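PDB 3R2I: exotoxin 5 from Staphylococcus aureus subsp. aureus COL, which is of undetermined function but belongs to the secreted staphylococcal superantigen-like proteins, a family that probably acts on host immune factors. Local coordinates for residues H64-E69 / V123-D128; E82-S87 / K100-G105; V151-L156 / N170-I175; I211-E216 / D234-K239. One frame throughout, in Å; residues are numbered along the deposited sequence.

Contact 1. Residues H64-E69 / V123-D128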
# COMPACT_ATOMS: atom_id res chain seq x y z
N HIS A 64 -0.65 -4.86 -13.72
CA HIS A 64 -0.37 -6.23 -13.36
C HIS A 64 1.08 -6.37 -12.94
O HIS A 64 1.38 -7.03 -11.96
CB HIS A 64 -0.61 -7.14 -14.54
CG HIS A 64 -0.38 -8.58 -14.22
ND1 HIS A 64 0.84 -9.20 -14.39
CD2 HIS A 64 -1.21 -9.50 -13.67
CE1 HIS A 64 0.75 -10.44 -13.96
NE2 HIS A 64 -0.48 -10.65 -13.54
N GLN A 65 2.00 -5.78 -13.69
CA GLN A 65 3.40 -5.87 -13.31
C GLN A 65 3.63 -5.15 -12.01
O GLN A 65 4.25 -5.67 -11.11
CB GLN A 65 4.31 -5.34 -14.44
CG GLN A 65 5.74 -4.93 -14.03
CD GLN A 65 5.89 -3.43 -13.58
OE1 GLN A 65 6.91 -3.07 -12.97
NE2 GLN A 65 4.91 -2.56 -13.94
N TYR A 66 3.07 -3.97 -11.87
CA TYR A 66 3.32 -3.20 -10.65
C TYR A 66 2.81 -3.85 -9.36
O TYR A 66 3.55 -4.06 -8.38
CB TYR A 66 2.72 -1.84 -10.82
CG TYR A 66 3.01 -0.93 -9.68
CD1 TYR A 66 4.20 -0.25 -9.59
CD2 TYR A 66 2.08 -0.77 -8.67
CE1 TYR A 66 4.47 0.53 -8.53
CE2 TYR A 66 2.32 0.05 -7.63
CZ TYR A 66 3.50 0.70 -7.55
OH TYR A 66 3.70 1.55 -6.48
N TYR A 67 1.54 -4.24 -9.40
CA TYR A 67 0.89 -4.85 -8.27
C TYR A 67 1.23 -6.33 -8.00
O TYR A 67 0.71 -6.88 -7.02
CB TYR A 67 -0.60 -4.59 -8.37
CG TYR A 67 -0.94 -3.18 -8.01
CD1 TYR A 67 -0.87 -2.75 -6.69
CD2 TYR A 67 -1.34 -2.26 -8.98
CE1 TYR A 67 -1.18 -1.47 -6.34
CE2 TYR A 67 -1.65 -0.94 -8.61
CZ TYR A 67 -1.58 -0.57 -7.31
OH TYR A 67 -1.94 0.70 -6.94
N SER A 68 2.07 -6.92 -8.85
CA SER A 68 2.58 -8.31 -8.73
C SER A 68 3.98 -8.35 -8.13
O SER A 68 4.53 -9.43 -7.87
CB SER A 68 2.81 -8.94 -10.11
OG SER A 68 1.61 -9.33 -10.70
N GLU A 69 4.61 -7.19 -8.04
CA GLU A 69 5.96 -7.10 -7.55
C GLU A 69 6.07 -7.49 -6.07
O GLU A 69 5.11 -7.44 -5.32
CB GLU A 69 6.46 -5.67 -7.79
CG GLU A 69 7.95 -5.48 -7.59
CD GLU A 69 8.79 -6.21 -8.61
OE1 GLU A 69 8.44 -6.15 -9.82
OE2 GLU A 69 9.81 -6.81 -8.22
N VAL A 123 7.50 -0.64 -2.12
CA VAL A 123 7.15 -1.28 -3.37
C VAL A 123 8.04 -0.58 -4.37
O VAL A 123 8.09 0.64 -4.40
CB VAL A 123 5.73 -0.99 -3.76
CG1 VAL A 123 5.49 -1.53 -5.20
CG2 VAL A 123 4.78 -1.59 -2.74
N PRO A 124 8.72 -1.32 -5.22
CA PRO A 124 9.59 -0.55 -6.10
C PRO A 124 8.94 0.11 -7.28
O PRO A 124 8.14 -0.50 -7.97
CB PRO A 124 10.55 -1.62 -6.65
CG PRO A 124 9.81 -2.90 -6.51
CD PRO A 124 9.02 -2.77 -5.26
N GLU A 125 9.34 1.33 -7.54
CA GLU A 125 9.02 2.01 -8.76
C GLU A 125 10.08 1.71 -9.79
O GLU A 125 9.85 1.77 -10.96
CB GLU A 125 8.90 3.49 -8.51
CG GLU A 125 7.97 3.89 -7.39
CD GLU A 125 6.48 3.70 -7.68
OE1 GLU A 125 6.11 3.64 -8.81
OE2 GLU A 125 5.68 3.59 -6.78
N LEU A 126 11.25 1.41 -9.29
CA LEU A 126 12.42 1.05 -10.04
C LEU A 126 13.30 0.31 -9.06
O LEU A 126 13.31 0.60 -7.91
CB LEU A 126 13.12 2.30 -10.55
CG LEU A 126 14.42 2.37 -11.31
CD1 LEU A 126 14.45 3.62 -12.12
CD2 LEU A 126 15.57 2.33 -10.40
N ILE A 127 14.02 -0.68 -9.54
CA ILE A 127 15.09 -1.26 -8.79
C ILE A 127 16.37 -0.93 -9.51
O ILE A 127 16.45 -1.16 -10.67
CB ILE A 127 14.96 -2.76 -8.65
CG1 ILE A 127 13.57 -3.14 -8.14
CG2 ILE A 127 16.12 -3.31 -7.89
CD1 ILE A 127 13.35 -4.50 -7.78
N ASP A 128 17.36 -0.38 -8.83
CA ASP A 128 18.55 0.03 -9.59
C ASP A 128 19.54 -1.10 -9.93
O ASP A 128 19.32 -2.28 -9.61
CB ASP A 128 19.23 1.29 -8.99
CG ASP A 128 20.05 1.02 -7.75
OD1 ASP A 128 20.45 -0.14 -7.48
OD2 ASP A 128 20.34 2.02 -7.06

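Contact 2. Residues E82-S87 / K100-G105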
# COMPACT_ATOMS: atom_id res chain seq x y z
N GLU A 82 17.55 13.37 2.82
CA GLU A 82 18.62 13.91 2.00
C GLU A 82 18.02 14.26 0.65
O GLU A 82 17.00 13.68 0.23
CB GLU A 82 19.67 12.86 1.67
CG GLU A 82 20.35 12.13 2.82
CD GLU A 82 21.18 10.93 2.32
OE1 GLU A 82 21.12 9.85 2.96
OE2 GLU A 82 21.84 11.06 1.25
N ASP A 83 18.73 15.12 -0.06
CA ASP A 83 18.38 15.54 -1.40
C ASP A 83 18.74 14.45 -2.39
O ASP A 83 19.76 13.76 -2.24
CB ASP A 83 19.19 16.80 -1.79
CG ASP A 83 18.99 17.22 -3.26
OD1 ASP A 83 17.86 17.18 -3.76
OD2 ASP A 83 19.96 17.64 -3.92
N TYR A 84 17.91 14.29 -3.41
CA TYR A 84 18.22 13.37 -4.52
C TYR A 84 17.80 14.09 -5.81
O TYR A 84 16.66 13.97 -6.27
CB TYR A 84 17.55 12.00 -4.35
CG TYR A 84 17.86 10.99 -5.44
CD1 TYR A 84 19.05 10.27 -5.45
CD2 TYR A 84 16.95 10.75 -6.44
CE1 TYR A 84 19.32 9.32 -6.47
CE2 TYR A 84 17.19 9.83 -7.46
CZ TYR A 84 18.36 9.12 -7.46
OH TYR A 84 18.55 8.23 -8.48
N TYR A 85 18.71 14.89 -6.35
CA TYR A 85 18.45 15.66 -7.58
C TYR A 85 17.13 16.42 -7.52
O TYR A 85 16.33 16.36 -8.47
CB TYR A 85 18.52 14.74 -8.82
CG TYR A 85 19.77 13.93 -8.79
CD1 TYR A 85 21.02 14.53 -8.90
CD2 TYR A 85 19.71 12.57 -8.54
CE1 TYR A 85 22.18 13.78 -8.76
CE2 TYR A 85 20.87 11.82 -8.45
CZ TYR A 85 22.09 12.43 -8.57
OH TYR A 85 23.21 11.65 -8.46
N GLY A 86 16.90 17.09 -6.39
CA GLY A 86 15.68 17.88 -6.19
C GLY A 86 14.52 17.23 -5.46
O GLY A 86 13.56 17.92 -5.13
N SER A 87 14.54 15.92 -5.27
CA SER A 87 13.49 15.25 -4.49
C SER A 87 14.13 14.91 -3.15
O SER A 87 15.34 14.59 -3.08
CB SER A 87 13.01 13.94 -5.09
OG SER A 87 12.49 14.06 -6.39
N LYS A 100 15.45 3.51 -0.90
CA LYS A 100 15.44 4.95 -1.18
C LYS A 100 13.96 5.33 -1.24
O LYS A 100 13.27 5.01 -2.19
CB LYS A 100 16.25 5.32 -2.43
CG LYS A 100 16.12 6.80 -2.82
CD LYS A 100 16.99 7.20 -4.02
CE LYS A 100 18.46 7.61 -3.65
NZ LYS A 100 19.44 6.62 -3.19
N VAL A 101 13.46 5.94 -0.16
CA VAL A 101 12.05 6.29 -0.05
C VAL A 101 11.83 7.76 -0.32
O VAL A 101 12.35 8.62 0.40
CB VAL A 101 11.53 5.87 1.32
CG1 VAL A 101 10.02 6.16 1.45
CG2 VAL A 101 11.78 4.37 1.51
N PHE A 102 11.08 8.03 -1.39
CA PHE A 102 10.82 9.39 -1.86
C PHE A 102 9.74 10.05 -1.03
O PHE A 102 8.79 9.38 -0.57
CB PHE A 102 10.44 9.42 -3.35
CG PHE A 102 11.59 9.13 -4.27
CD1 PHE A 102 12.15 7.85 -4.34
CD2 PHE A 102 12.13 10.12 -5.05
CE1 PHE A 102 13.24 7.59 -5.16
CE2 PHE A 102 13.23 9.86 -5.88
CZ PHE A 102 13.78 8.59 -5.94
N LEU A 103 9.93 11.35 -0.81
CA LEU A 103 9.01 12.18 -0.05
C LEU A 103 8.55 13.23 -1.02
O LEU A 103 9.33 14.03 -1.51
CB LEU A 103 9.71 12.80 1.14
CG LEU A 103 10.43 11.82 2.07
CD1 LEU A 103 11.34 12.61 3.08
CD2 LEU A 103 9.39 10.97 2.77
N LEU A 104 7.27 13.17 -1.33
CA LEU A 104 6.65 14.02 -2.32
C LEU A 104 5.43 14.69 -1.73
O LEU A 104 4.91 14.28 -0.70
CB LEU A 104 6.23 13.17 -3.53
CG LEU A 104 7.33 12.39 -4.27
CD1 LEU A 104 6.72 11.35 -5.21
CD2 LEU A 104 8.29 13.37 -5.03
N GLY A 105 4.99 15.73 -2.42
CA GLY A 105 3.80 16.49 -2.07
C GLY A 105 3.82 17.10 -0.70
O GLY A 105 4.80 17.70 -0.30

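Contact 3. Residues V151-L156 / N170-I175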
# COMPACT_ATOMS: atom_id res chain seq x y z
N VAL A 151 -2.81 -7.30 16.45
CA VAL A 151 -3.21 -7.86 15.19
C VAL A 151 -4.62 -7.37 14.99
O VAL A 151 -5.41 -7.43 15.90
CB VAL A 151 -3.25 -9.41 15.20
CG1 VAL A 151 -3.70 -9.93 13.85
CG2 VAL A 151 -1.89 -10.00 15.58
N SER A 152 -4.90 -6.82 13.82
CA SER A 152 -6.24 -6.38 13.45
C SER A 152 -6.68 -7.43 12.43
O SER A 152 -5.85 -7.98 11.70
CB SER A 152 -6.26 -5.00 12.80
OG SER A 152 -5.74 -3.99 13.65
N ASN A 153 -7.97 -7.68 12.36
CA ASN A 153 -8.47 -8.70 11.46
C ASN A 153 -9.82 -8.25 10.90
O ASN A 153 -10.85 -8.83 11.22
CB ASN A 153 -8.57 -10.01 12.24
CG ASN A 153 -9.17 -11.15 11.41
OD1 ASN A 153 -9.85 -12.00 11.97
ND2 ASN A 153 -8.98 -11.14 10.09
N PRO A 154 -9.83 -7.14 10.14
CA PRO A 154 -11.05 -6.64 9.54
C PRO A 154 -11.56 -7.58 8.46
O PRO A 154 -10.78 -8.21 7.78
CB PRO A 154 -10.62 -5.32 8.92
CG PRO A 154 -9.20 -5.47 8.65
CD PRO A 154 -8.70 -6.24 9.86
N SER A 155 -12.88 -7.66 8.31
CA SER A 155 -13.45 -8.53 7.28
C SER A 155 -13.07 -7.96 5.92
O SER A 155 -12.82 -6.77 5.82
CB SER A 155 -14.97 -8.63 7.43
OG SER A 155 -15.54 -7.37 7.20
N LEU A 156 -13.00 -8.82 4.91
CA LEU A 156 -12.67 -8.42 3.56
C LEU A 156 -13.52 -9.28 2.66
O LEU A 156 -13.44 -10.51 2.75
CB LEU A 156 -11.17 -8.65 3.26
CG LEU A 156 -10.60 -8.45 1.84
CD1 LEU A 156 -10.82 -7.06 1.29
CD2 LEU A 156 -9.10 -8.78 1.84
N ASN A 170 -15.66 -14.03 1.23
CA ASN A 170 -14.82 -13.52 2.31
C ASN A 170 -13.41 -14.02 2.18
O ASN A 170 -13.17 -15.16 1.76
CB ASN A 170 -15.38 -13.94 3.68
CG ASN A 170 -16.48 -13.01 4.15
OD1 ASN A 170 -16.20 -11.89 4.52
ND2 ASN A 170 -17.72 -13.46 4.15
N GLU A 171 -12.47 -13.15 2.53
CA GLU A 171 -11.05 -13.43 2.50
C GLU A 171 -10.52 -13.10 3.90
O GLU A 171 -11.11 -12.30 4.59
CB GLU A 171 -10.38 -12.52 1.48
CG GLU A 171 -10.89 -12.75 0.07
CD GLU A 171 -10.30 -14.00 -0.55
OE1 GLU A 171 -10.86 -14.47 -1.57
OE2 GLU A 171 -9.25 -14.47 -0.05
N LEU A 172 -9.42 -13.73 4.31
CA LEU A 172 -8.90 -13.51 5.64
C LEU A 172 -7.69 -12.56 5.55
O LEU A 172 -6.64 -12.88 5.02
CB LEU A 172 -8.54 -14.84 6.27
CG LEU A 172 -8.33 -14.88 7.78
CD1 LEU A 172 -9.65 -14.46 8.53
CD2 LEU A 172 -7.87 -16.27 8.23
N PHE A 173 -7.85 -11.39 6.15
CA PHE A 173 -6.88 -10.34 6.10
C PHE A 173 -6.40 -9.90 7.50
O PHE A 173 -7.17 -9.39 8.28
CB PHE A 173 -7.60 -9.19 5.37
CG PHE A 173 -6.71 -8.10 4.93
CD1 PHE A 173 -5.98 -8.23 3.77
CD2 PHE A 173 -6.63 -6.93 5.64
CE1 PHE A 173 -5.16 -7.21 3.35
CE2 PHE A 173 -5.81 -5.91 5.22
CZ PHE A 173 -5.05 -6.06 4.10
N PHE A 174 -5.13 -10.09 7.82
CA PHE A 174 -4.57 -9.67 9.10
C PHE A 174 -3.69 -8.44 8.90
O PHE A 174 -2.98 -8.35 7.92
CB PHE A 174 -3.72 -10.78 9.71
CG PHE A 174 -4.50 -12.00 10.15
CD1 PHE A 174 -5.25 -11.97 11.31
CD2 PHE A 174 -4.45 -13.19 9.43
CE1 PHE A 174 -5.97 -13.07 11.74
CE2 PHE A 174 -5.13 -14.31 9.86
CZ PHE A 174 -5.90 -14.25 11.03
N ILE A 175 -3.75 -7.48 9.82
CA ILE A 175 -2.90 -6.31 9.71
C ILE A 175 -2.14 -6.32 11.02
O ILE A 175 -2.75 -6.25 12.07
CB ILE A 175 -3.68 -5.00 9.61
CG1 ILE A 175 -4.72 -5.09 8.50
CG2 ILE A 175 -2.68 -3.83 9.45
CD1 ILE A 175 -5.65 -3.90 8.42
O HOH W 1 -10.54 -10.72 7.41
O HOH W 2 -13.38 -11.57 5.91

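Contact 4. Residues I211-E216 / D234-K239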
# COMPACT_ATOMS: atom_id res chain seq x y z
N ILE A 211 -12.52 0.92 1.91
CA ILE A 211 -12.12 0.67 3.27
C ILE A 211 -12.99 1.53 4.13
O ILE A 211 -12.87 2.75 4.09
CB ILE A 211 -10.69 1.08 3.50
CG1 ILE A 211 -9.78 0.26 2.59
CG2 ILE A 211 -10.35 0.91 4.97
CD1 ILE A 211 -8.35 0.83 2.38
N ASN A 212 -13.89 0.91 4.88
CA ASN A 212 -14.78 1.64 5.75
C ASN A 212 -14.20 1.74 7.14
O ASN A 212 -13.78 0.75 7.69
CB ASN A 212 -16.13 0.94 5.79
CG ASN A 212 -16.80 0.92 4.45
OD1 ASN A 212 -16.90 -0.13 3.81
ND2 ASN A 212 -17.24 2.07 4.00
N MET A 213 -14.17 2.95 7.67
CA MET A 213 -13.67 3.24 9.01
C MET A 213 -14.83 3.21 10.04
O MET A 213 -15.97 3.51 9.70
CB MET A 213 -12.98 4.61 9.04
CG MET A 213 -11.96 4.79 7.94
SD MET A 213 -10.73 3.46 7.94
CE MET A 213 -9.86 3.81 9.46
N LYS A 214 -14.53 2.89 11.29
CA LYS A 214 -15.57 2.82 12.33
C LYS A 214 -16.32 4.16 12.48
O LYS A 214 -17.49 4.17 12.84
CB LYS A 214 -15.01 2.27 13.64
CG LYS A 214 -14.59 0.80 13.50
CD LYS A 214 -14.01 0.21 14.80
CE LYS A 214 -13.58 -1.24 14.61
NZ LYS A 214 -12.82 -1.77 15.79
N ASP A 215 -15.60 5.23 12.17
CA ASP A 215 -16.09 6.62 12.04
C ASP A 215 -17.16 6.74 11.00
O ASP A 215 -17.77 7.79 10.84
CB ASP A 215 -14.98 7.47 11.38
CG ASP A 215 -14.15 8.19 12.35
OD1 ASP A 215 -14.58 8.26 13.52
OD2 ASP A 215 -13.11 8.74 11.92
N GLU A 216 -17.19 5.75 10.13
CA GLU A 216 -18.12 5.73 9.05
C GLU A 216 -17.43 6.48 7.85
O GLU A 216 -17.98 6.54 6.77
CB GLU A 216 -19.48 6.29 9.52
CG GLU A 216 -20.68 5.51 8.98
CD GLU A 216 -21.87 5.47 9.97
OE1 GLU A 216 -22.00 6.35 10.87
OE2 GLU A 216 -22.67 4.50 9.84
N ASP A 234 -0.75 8.65 2.90
CA ASP A 234 -1.83 8.59 3.88
C ASP A 234 -1.67 7.36 4.77
O ASP A 234 -1.37 6.26 4.32
CB ASP A 234 -3.19 8.51 3.23
CG ASP A 234 -3.53 9.71 2.39
OD1 ASP A 234 -2.72 10.64 2.24
OD2 ASP A 234 -4.65 9.70 1.87
N VAL A 235 -2.03 7.58 6.01
CA VAL A 235 -1.91 6.64 7.09
C VAL A 235 -3.22 6.57 7.90
O VAL A 235 -4.02 7.50 7.85
CB VAL A 235 -0.72 7.16 7.91
CG1 VAL A 235 -1.03 7.42 9.39
CG2 VAL A 235 0.51 6.45 7.57
N MET A 236 -3.44 5.47 8.61
CA MET A 236 -4.63 5.33 9.44
C MET A 236 -4.37 4.29 10.54
O MET A 236 -3.43 3.52 10.43
CB MET A 236 -5.80 4.87 8.59
CG MET A 236 -5.67 3.42 8.15
SD MET A 236 -6.79 2.97 6.79
CE MET A 236 -5.94 3.77 5.42
N ASP A 237 -5.18 4.30 11.59
CA ASP A 237 -5.08 3.34 12.69
C ASP A 237 -5.80 2.09 12.24
O ASP A 237 -6.99 2.14 11.98
CB ASP A 237 -5.78 3.86 13.95
CG ASP A 237 -4.93 4.78 14.75
OD1 ASP A 237 -3.66 4.80 14.57
OD2 ASP A 237 -5.54 5.42 15.63
N SER A 238 -5.09 0.96 12.19
CA SER A 238 -5.70 -0.24 11.67
C SER A 238 -6.89 -0.76 12.49
O SER A 238 -7.74 -1.46 11.97
CB SER A 238 -4.63 -1.33 11.45
OG SER A 238 -4.17 -1.83 12.68
N LYS A 239 -6.95 -0.41 13.76
CA LYS A 239 -8.04 -0.89 14.58
C LYS A 239 -9.34 -0.11 14.28
O LYS A 239 -10.42 -0.52 14.72
CB LYS A 239 -7.72 -0.86 16.10
CG LYS A 239 -7.77 0.51 16.81
CD LYS A 239 -6.45 1.34 16.85
CE LYS A 239 -5.42 0.80 17.89
NZ LYS A 239 -4.21 1.67 18.00

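Contact 1. Residues H64-E69 / V123-D128
The phenol ring of Tyr66 and the carboxylate of Glu125 are the flat groups that meet here, their planes turned 35° from each other, with Val123 CG1 and Pro124 O coming at the ring obliquely. Within the helix Tyr66 turns its CD2 onto the Tyr67 ring, over the centre of one face, while Tyr67 CD2 lies in plane at the edge of the Tyr66 ring. The contact joins the end of the N-terminal helix 57-68 to the chain that leads into the short strand 126-127 of the OB-fold domain, in the two-domain architecture shared with the superantigens. CG of Tyr66 stands anti to the backbone N (chi1 -176°), which carries the ring across to Glu125. There Tyr66 OH donates to Glu125 OE2 at 2.9 Å, reaching that oxygen from above the carboxylate plane. The other oxygen, Glu125 OE1, forms a salt bridge with Lys226, and Lys226 also makes a cation-pi contact with Tyr66, so one lysine is shared by the carboxylate and the ring, and probably favours the charged form of Glu125. Val123 crosses the tyrosine at about a right angle, its CG1 3.8 Å from Tyr66 CZ; Val123 also touches Phe187 of helix 182-197, in the beta-grasp part of the chain. Past the helix end, Glu69 bends at chi2 (66°) and lays its aliphatic part against the proline ring, the nearest atoms being Glu69 CG and Pro124 CG, 3.4 Å apart.

Contact 2. Residues E82-S87 / K100-G105
Aromatic and CH-pi packing carries this contact. Lys100 crosses the Tyr84 ring at about a right angle and lays its chain over one face: CD stands 3.9 Å from the Tyr84 centroid, 9° off the ring normal, and Lys100 CE comes to 3.3 Å from Tyr84 CD1. The opposite face of that ring is covered by Tyr85 CD2, so the phenol is held between a lysine chain and its own neighbour. Phe102 meets Tyr84 obliquely, centroids 5.7 Å apart and planes at 89°, with Phe102 CE2 3.9 Å from Tyr84 CD2.

Apolar contact continues at Ser87, whose CB touches Phe102 CD2 at 3.9 Å. Strands 77-84 and 97-103 both pair with 87-94, one on either side of it, in the OB-fold sheet, and Val89 of that middle strand touches Tyr84, Lys100 and Phe102 alike.

Polar bonds lie within the hairpin or lead outside. A type I' turn from Tyr84 to Ser87 joins 77-84 to 87-94, closed by Ser87 N to Tyr84 O and Tyr84 N to Ser87 O. Asp83 OD1 accepts from Gly86 N at 2.8 Å on its syn side, an Asx motif within the turn. Bends in the outer half of the chain turn the end of Lys100 aside, and its NZ bonds to Asn91 OD1.

Contact 3. Residues V151-L156 / N170-I175
Running roughly antiparallel, the two segments are joined by paired bonds at one end, Ser152 N to Ile175 O (2.8 Å) and Ile175 N to Ser152 O (2.9 Å), and by Glu171 N to Leu156 O at the other. Around Ser155 and Leu172 the backbones part, and two waters enter: one accepts from Phe173 N, the other from Leu156 N at 3.0 Å. Asn153 adds a side-chain bond, its ND2 reaching Phe173 O at 3.1 Å; the oxygen lies in the amide plane, but the donor stands above the carbonyl plane. With chi1 at 177° the side chain of Asn153 swings away from its own N and lies alongside the Phe174 ring, ND2 over one face and the planes 28° apart, while Val151 CG1 meets Phe174 CD1 at 3.6 Å.

On the buried side, Pro154 CG lies at the edge of the Phe173 ring and 3.9 Å from Ile175 CD1; Leu156 CD2 comes obliquely to Phe173 CD1. Leu185 of helix 182-197 touches both Phe173 and Ile175, so this face belongs to the helix-sheet core of the beta-grasp domain. Between the direct bonds, two waters and the Asn153 amide take up backbone polar groups, holding the chains without a continuous run of strand bonds.

Contact 4. Residues I211-E216 / D234-K239
Ile211 opens the contact: its CB points at the other segment, and CG2 is 4.5 Å from Met236 SD, a loose apolar touch. The same isoleucine rests on Leu182 and Leu185 of helix 182-197, which Met236 also touches. Two residues on, Met213 turns the sulfur of its side chain inward. Two successive bends, at chi2 and chi3, fold the chain, and the two thioethers meet obliquely with Met213 SD 4.1 Å from Met236 SD. Met213 CE, one bond further, lies 4.2 Å from Asp237 O, at ordinary van der Waals range. Both methionines are buried.

Strand 207-213 belongs to the five-stranded mixed sheet of the beta-grasp domain, whereas strand 235-237 pairs with 179-181 in a small separate sheet. The strand segments 211-213 and 235-237 are 10.2 Å apart at their axes and inclined by 52°, so side chains, not backbone bonds, span the gap between them. Ile241 of the neighbouring strand 241-248 packs on both Ile211 and Met213 and continues the apolar layer.

Lys214 then starts the way out of the strand, within a type I turn from Met213 to Glu216 that is closed by Glu216 N to Met213 O. Its chain is extended beyond CG and runs toward the short 3-10 segment at 238-239. There Lys214 NZ donates to Lys239 O at 2.9 Å, with a C=O...N angle of 174°, and Lys214 CE stands 3.2 Å from that same Lys239 oxygen.

Contacts 1 and 2 belong to the OB-fold domain, contacts 3 and 4 to the beta-grasp domain. Along the chain contact 2 is nested within the loop that contact 1 closes; their centres are 18 Å apart and their nearest atoms about 6 Å. In the beta-grasp half the two contacts touch: Ser152 OG of contact 3 lies 2.8 Å from Ser238 OG of contact 4, a probable hydrogen bond, and Ile175 CG2 packs on Ser238 CB. Helix 182-197 is a common neighbour, touched by side chains of contacts 1, 3 and 4. The farthest pair is contacts 2 and 3, with centres 33 Å apart, on opposite sides of the chain's centre.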